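Local coordinates for peptidoglycan synthetase penicillin-binding protein 3 (Bifidobacterium adolescentis, PDB 4YE5) that probably binds penicillin and, as a member of the transpeptidase family, is thought to cross-link peptidoglycan during cell-wall synthesis, at residues I42-N55 against G138-N152. Sequence-based numbering, arbitrary orientation.
Sequences ILAQSVERYTIIGN and GIVYAELSNERLYSN
The ring of Y141 lies against I53. The CB of I53 sits over one ring face, 3.9 Å from the centroid, in a CH-pi contact. CG2 of I53 reaches on to the phenol end and comes within 3.4 Å of Y141 OH. The Y141 ring is brought over I53 because its CG stands between the backbone N and the carbonyl carbon (chi1 58°). On the other face of the sheet, Y50 crosses L144 at a slant, with CE1 3.7 Å from L144 CB. Its hydroxyl donates to the anti side of E48 OE2 (2.6 Å), which fixes the phenol end; E48 OE1 pairs with R31. I52 divides its branches: CG2 meets V140 CG1 at 3.5 Å, and CD1 rests on the methyl of A142. Helix 125-132 covers this face. Strands 50-54 and 140-144 form an antiparallel pair in the region assigned to the PBP dimerisation domain, and strand 117-123 flanks 50-54 on its other edge. The pairing carries on through S145 N to R49 O and V47 N to E147 O, and a water donates to both V47 O and S145 O. It then enters strands 42-46 and 148-149 of a second sheet. There the R148 guanidinium lies with one face over the A44-Q45 backbone. NH1 donates to S46 OG (3.0 Å), which lies 26° out of the guanidinium plane. NE forms a salt bridge with E174 OE2. A44 CB touches Y150 CE2 at 3.5 Å, and the Y150 hydroxyl is hydrogen-bonded to that same carboxylate oxygen.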
loop_
_atom_site.group_PDB
_atom_site.type_symbol
_atom_site.label_atom_id
_atom_site.label_comp_id
_atom_site.label_asym_id
_atom_site.label_seq_id
_atom_site.Cartn_x
_atom_site.Cartn_y
_atom_site.Cartn_z
ATOM N N ILE A 42 13.226 -8.771 -2.458
ATOM C CA ILE A 42 13.321 -7.980 -1.237
ATOM C C ILE A 42 13.165 -6.480 -1.501
ATOM O O ILE A 42 13.818 -5.934 -2.382
ATOM C CB ILE A 42 14.641 -8.287 -0.490
ATOM C CG1 ILE A 42 14.677 -9.778 -0.120
ATOM C CG2 ILE A 42 14.784 -7.414 0.758
ATOM C CD1 ILE A 42 16.026 -10.281 0.417
ATOM N N LEU A 43 12.278 -5.828 -0.746
ATOM C CA LEU A 43 11.989 -4.398 -0.932
ATOM C C LEU A 43 12.472 -3.558 0.242
ATOM O O LEU A 43 12.779 -2.372 0.084
ATOM C CB LEU A 43 10.492 -4.166 -1.111
ATOM C CG LEU A 43 9.847 -4.887 -2.286
ATOM C CD1 LEU A 43 8.352 -4.728 -2.213
ATOM C CD2 LEU A 43 10.398 -4.342 -3.589
ATOM N N ALA A 44 12.518 -4.172 1.423
ATOM C CA ALA A 44 12.968 -3.490 2.636
ATOM C C ALA A 44 13.648 -4.508 3.524
ATOM O O ALA A 44 13.126 -5.606 3.718
ATOM C CB ALA A 44 11.783 -2.887 3.394
ATOM N N GLN A 45 14.804 -4.148 4.062
ATOM C CA GLN A 45 15.442 -4.997 5.063
ATOM C C GLN A 45 16.433 -4.244 5.927
ATOM O O GLN A 45 17.033 -3.249 5.503
ATOM C CB GLN A 45 16.103 -6.221 4.436
ATOM C CG GLN A 45 17.247 -5.924 3.519
ATOM C CD GLN A 45 18.039 -7.186 3.187
ATOM O OE1 GLN A 45 18.312 -8.000 4.061
ATOM N NE2 GLN A 45 18.402 -7.346 1.923
ATOM N N SER A 46 16.601 -4.741 7.147
ATOM C CA SER A 46 17.444 -4.086 8.132
ATOM C C SER A 46 18.856 -4.680 8.130
ATOM O O SER A 46 19.051 -5.853 7.825
ATOM C CB SER A 46 16.805 -4.201 9.526
ATOM O OG SER A 46 15.549 -3.535 9.570
ATOM N N VAL A 47 19.835 -3.851 8.463
ATOM C CA VAL A 47 21.231 -4.267 8.544
ATOM C C VAL A 47 21.529 -4.685 9.976
ATOM O O VAL A 47 21.369 -3.882 10.898
ATOM C CB VAL A 47 22.170 -3.086 8.205
ATOM C CG1 VAL A 47 23.612 -3.567 8.065
ATOM C CG2 VAL A 47 21.705 -2.383 6.925
ATOM N N GLU A 48 21.949 -5.929 10.176
ATOM C CA GLU A 48 22.306 -6.381 11.517
ATOM C C GLU A 48 23.709 -5.935 11.916
ATOM O O GLU A 48 24.687 -6.595 11.588
ATOM C CB GLU A 48 22.173 -7.903 11.657
ATOM C CG GLU A 48 22.290 -8.357 13.118
ATOM C CD GLU A 48 22.505 -9.857 13.277
ATOM O OE1 GLU A 48 22.392 -10.584 12.272
ATOM O OE2 GLU A 48 22.796 -10.307 14.411
ATOM N N ARG A 49 23.793 -4.802 12.612
ATOM C CA ARG A 49 25.039 -4.321 13.208
ATOM C C ARG A 49 24.725 -3.919 14.647
ATOM O O ARG A 49 23.550 -3.786 15.017
ATOM C CB ARG A 49 25.590 -3.106 12.452
ATOM C CG ARG A 49 25.689 -3.289 10.949
ATOM C CD ARG A 49 26.687 -4.370 10.558
ATOM N NE ARG A 49 28.061 -3.894 10.662
ATOM C CZ ARG A 49 29.053 -4.303 9.879
ATOM N NH1 ARG A 49 28.822 -5.207 8.933
ATOM N NH2 ARG A 49 30.274 -3.806 10.042
ATOM N N TYR A 50 25.765 -3.706 15.451
ATOM C CA TYR A 50 25.579 -3.461 16.880
ATOM C C TYR A 50 26.436 -2.330 17.406
ATOM O O TYR A 50 27.548 -2.095 16.932
ATOM C CB TYR A 50 25.887 -4.731 17.672
ATOM C CG TYR A 50 24.939 -5.854 17.371
ATOM C CD1 TYR A 50 23.732 -5.955 18.045
ATOM C CD2 TYR A 50 25.238 -6.809 16.411
ATOM C CE1 TYR A 50 22.847 -6.969 17.776
ATOM C CE2 TYR A 50 24.344 -7.846 16.131
ATOM C CZ TYR A 50 23.149 -7.916 16.824
ATOM O OH TYR A 50 22.240 -8.937 16.580
ATOM N N THR A 51 25.916 -1.615 18.394
ATOM C CA THR A 51 26.781 -0.753 19.184
ATOM C C THR A 51 27.110 -1.492 20.480
ATOM O O THR A 51 26.206 -2.003 21.153
ATOM C CB THR A 51 26.120 0.606 19.481
ATOM O OG1 THR A 51 25.760 1.237 18.243
ATOM C CG2 THR A 51 27.087 1.508 20.209
ATOM N N ILE A 52 28.394 -1.582 20.811
ATOM C CA ILE A 52 28.809 -2.261 22.037
ATOM C C ILE A 52 28.903 -1.239 23.161
ATOM O O ILE A 52 29.631 -0.243 23.055
ATOM C CB ILE A 52 30.154 -2.997 21.865
ATOM C CG1 ILE A 52 30.046 -4.056 20.757
ATOM C CG2 ILE A 52 30.610 -3.644 23.199
ATOM C CD1 ILE A 52 28.874 -5.026 20.947
ATOM N N ILE A 53 28.142 -1.486 24.225
ATOM C CA ILE A 53 28.026 -0.562 25.347
ATOM C C ILE A 53 28.673 -1.144 26.595
ATOM O O ILE A 53 28.494 -2.321 26.897
ATOM C CB ILE A 53 26.530 -0.279 25.670
ATOM C CG1 ILE A 53 25.791 0.269 24.435
ATOM C CG2 ILE A 53 26.398 0.672 26.867
ATOM C CD1 ILE A 53 26.370 1.579 23.883
ATOM N N GLY A 54 29.417 -0.319 27.325
ATOM C CA GLY A 54 29.901 -0.700 28.642
ATOM C C GLY A 54 29.191 0.047 29.766
ATOM O O GLY A 54 28.694 1.164 29.579
ATOM N N ASN A 55 29.122 -0.591 30.931
ATOM C CA ASN A 55 28.627 0.023 32.160
ATOM C C ASN A 55 29.814 0.257 33.104
ATOM O O ASN A 55 30.242 -0.655 33.820
ATOM C CB ASN A 55 27.586 -0.894 32.810
ATOM C CG ASN A 55 26.985 -0.318 34.095
ATOM O OD1 ASN A 55 27.634 0.411 34.837
ATOM N ND2 ASN A 55 25.727 -0.666 34.362
ATOM N N GLY A 138 25.860 -8.192 31.608
ATOM C CA GLY A 138 25.572 -7.153 32.566
ATOM C C GLY A 138 26.520 -5.992 32.335
ATOM O O GLY A 138 26.088 -4.854 32.207
ATOM N N ILE A 139 27.816 -6.277 32.249
ATOM C CA ILE A 139 28.812 -5.200 32.187
ATOM C C ILE A 139 28.950 -4.641 30.781
ATOM O O ILE A 139 29.037 -3.432 30.584
ATOM C CB ILE A 139 30.175 -5.674 32.694
ATOM C CG1 ILE A 139 30.009 -6.232 34.111
ATOM C CG2 ILE A 139 31.212 -4.525 32.636
ATOM C CD1 ILE A 139 31.220 -6.908 34.633
ATOM N N VAL A 140 28.968 -5.532 29.805
ATOM C CA VAL A 140 29.051 -5.129 28.413
ATOM C C VAL A 140 27.845 -5.736 27.689
ATOM O O VAL A 140 27.487 -6.889 27.928
ATOM C CB VAL A 140 30.359 -5.637 27.781
ATOM C CG1 VAL A 140 30.442 -5.231 26.335
ATOM C CG2 VAL A 140 31.562 -5.110 28.555
ATOM N N TYR A 141 27.205 -4.956 26.832
ATOM C CA TYR A 141 26.100 -5.478 26.032
ATOM C C TYR A 141 26.036 -4.827 24.654
ATOM O O TYR A 141 26.664 -3.782 24.391
ATOM C CB TYR A 141 24.754 -5.340 26.760
ATOM C CG TYR A 141 24.397 -3.920 27.158
ATOM C CD1 TYR A 141 24.845 -3.387 28.362
ATOM C CD2 TYR A 141 23.597 -3.120 26.334
ATOM C CE1 TYR A 141 24.522 -2.094 28.740
ATOM C CE2 TYR A 141 23.263 -1.816 26.708
ATOM C CZ TYR A 141 23.731 -1.315 27.913
ATOM O OH TYR A 141 23.410 -0.035 28.301
ATOM N N ALA A 142 25.279 -5.467 23.777
ATOM C CA ALA A 142 25.163 -5.049 22.391
ATOM C C ALA A 142 23.811 -4.384 22.128
ATOM O O ALA A 142 22.768 -4.917 22.499
ATOM C CB ALA A 142 25.334 -6.254 21.494
ATOM N N GLU A 143 23.831 -3.223 21.476
ATOM C CA GLU A 143 22.591 -2.573 21.056
ATOM C C GLU A 143 22.440 -2.665 19.539
ATOM O O GLU A 143 23.254 -2.127 18.800
ATOM C CB GLU A 143 22.529 -1.111 21.534
ATOM C CG GLU A 143 21.970 -0.965 22.955
ATOM C CD GLU A 143 21.948 0.478 23.478
ATOM O OE1 GLU A 143 22.528 1.377 22.823
ATOM O OE2 GLU A 143 21.348 0.701 24.562
ATOM N N LEU A 144 21.411 -3.380 19.093
ATOM C CA LEU A 144 21.148 -3.592 17.670
ATOM C C LEU A 144 20.822 -2.280 16.949
ATOM O O LEU A 144 19.985 -1.511 17.410
ATOM C CB LEU A 144 19.998 -4.584 17.505
ATOM C CG LEU A 144 19.479 -4.779 16.082
ATOM C CD1 LEU A 144 20.500 -5.532 15.250
ATOM C CD2 LEU A 144 18.125 -5.510 16.092
ATOM N N SER A 145 21.500 -2.018 15.835
ATOM C CA SER A 145 21.285 -0.778 15.092
ATOM C C SER A 145 20.009 -0.922 14.266
ATOM O O SER A 145 19.550 -2.040 14.003
ATOM C CB SER A 145 22.446 -0.471 14.140
ATOM O OG SER A 145 21.902 -0.314 12.812
ATOM N N ASN A 146 19.444 0.196 13.827
ATOM C CA ASN A 146 18.151 0.119 13.133
ATOM C C ASN A 146 18.156 0.607 11.702
ATOM O O ASN A 146 17.097 0.956 11.152
ATOM C CB ASN A 146 17.068 0.849 13.917
ATOM C CG ASN A 146 16.830 0.230 15.271
ATOM O OD1 ASN A 146 16.244 -0.846 15.380
ATOM N ND2 ASN A 146 17.297 0.901 16.314
ATOM N N GLU A 147 19.335 0.622 11.093
ATOM C CA GLU A 147 19.440 1.007 9.694
ATOM C C GLU A 147 18.512 0.153 8.816
ATOM O O GLU A 147 18.504 -1.076 8.917
ATOM C CB GLU A 147 20.882 0.896 9.200
ATOM C CG GLU A 147 21.056 1.459 7.774
ATOM C CD GLU A 147 22.511 1.469 7.310
ATOM O OE1 GLU A 147 23.287 0.574 7.721
ATOM O OE2 GLU A 147 22.874 2.374 6.531
ATOM N N ARG A 148 17.732 0.813 7.960
ATOM C CA ARG A 148 16.758 0.136 7.097
ATOM C C ARG A 148 17.089 0.469 5.642
ATOM O O ARG A 148 17.165 1.643 5.275
ATOM C CB ARG A 148 15.343 0.633 7.431
ATOM C CG ARG A 148 14.170 -0.126 6.766
ATOM C CD ARG A 148 13.933 -1.466 7.427
ATOM N NE ARG A 148 12.643 -2.086 7.102
ATOM C CZ ARG A 148 12.397 -3.390 7.220
ATOM N NH1 ARG A 148 13.360 -4.209 7.637
ATOM N NH2 ARG A 148 11.193 -3.888 6.928
ATOM N N LEU A 149 17.300 -0.549 4.814
ATOM C CA LEU A 149 17.661 -0.319 3.415
ATOM C C LEU A 149 16.538 -0.753 2.480
ATOM O O LEU A 149 15.881 -1.785 2.697
ATOM C CB LEU A 149 18.933 -1.084 3.034
ATOM C CG LEU A 149 20.201 -0.784 3.852
ATOM C CD1 LEU A 149 21.384 -1.633 3.371
ATOM C CD2 LEU A 149 20.547 0.708 3.803
ATOM N N TYR A 150 16.361 0.018 1.417
ATOM C CA TYR A 150 15.333 -0.260 0.422
ATOM C C TYR A 150 16.035 -0.390 -0.917
ATOM O O TYR A 150 16.375 0.612 -1.527
ATOM C CB TYR A 150 14.325 0.887 0.395
ATOM C CG TYR A 150 13.628 1.084 1.727
ATOM C CD1 TYR A 150 14.165 1.931 2.703
ATOM C CD2 TYR A 150 12.447 0.408 2.015
ATOM C CE1 TYR A 150 13.529 2.098 3.929
ATOM C CE2 TYR A 150 11.801 0.581 3.225
ATOM C CZ TYR A 150 12.353 1.422 4.178
ATOM O OH TYR A 150 11.711 1.578 5.387
ATOM N N SER A 151 16.254 -1.623 -1.373
ATOM C CA SER A 151 17.129 -1.850 -2.526
ATOM C C SER A 151 16.622 -1.252 -3.832
ATOM O O SER A 151 17.411 -1.008 -4.735
ATOM C CB SER A 151 17.430 -3.343 -2.712
ATOM O OG SER A 151 16.247 -4.077 -2.973
ATOM N N ASN A 152 15.320 -1.018 -3.954
ATOM C CA ASN A 152 14.804 -0.413 -5.191
ATOM C C ASN A 152 14.731 1.131 -5.177
ATOM O O ASN A 152 14.171 1.736 -6.098
ATOM C CB ASN A 152 13.446 -1.019 -5.578
ATOM C CG ASN A 152 13.534 -2.513 -5.894
ATOM O OD1 ASN A 152 13.614 -2.904 -7.051
ATOM N ND2 ASN A 152 13.530 -3.347 -4.862
HETATM O O HOH W 1 13.087 -1.236 -2.236
HETATM O O HOH W 2 15.126 -1.342 11.000
HETATM O O HOH W 3 18.896 -4.165 12.394
HETATM O O HOH W 4 24.653 -2.913 32.589
#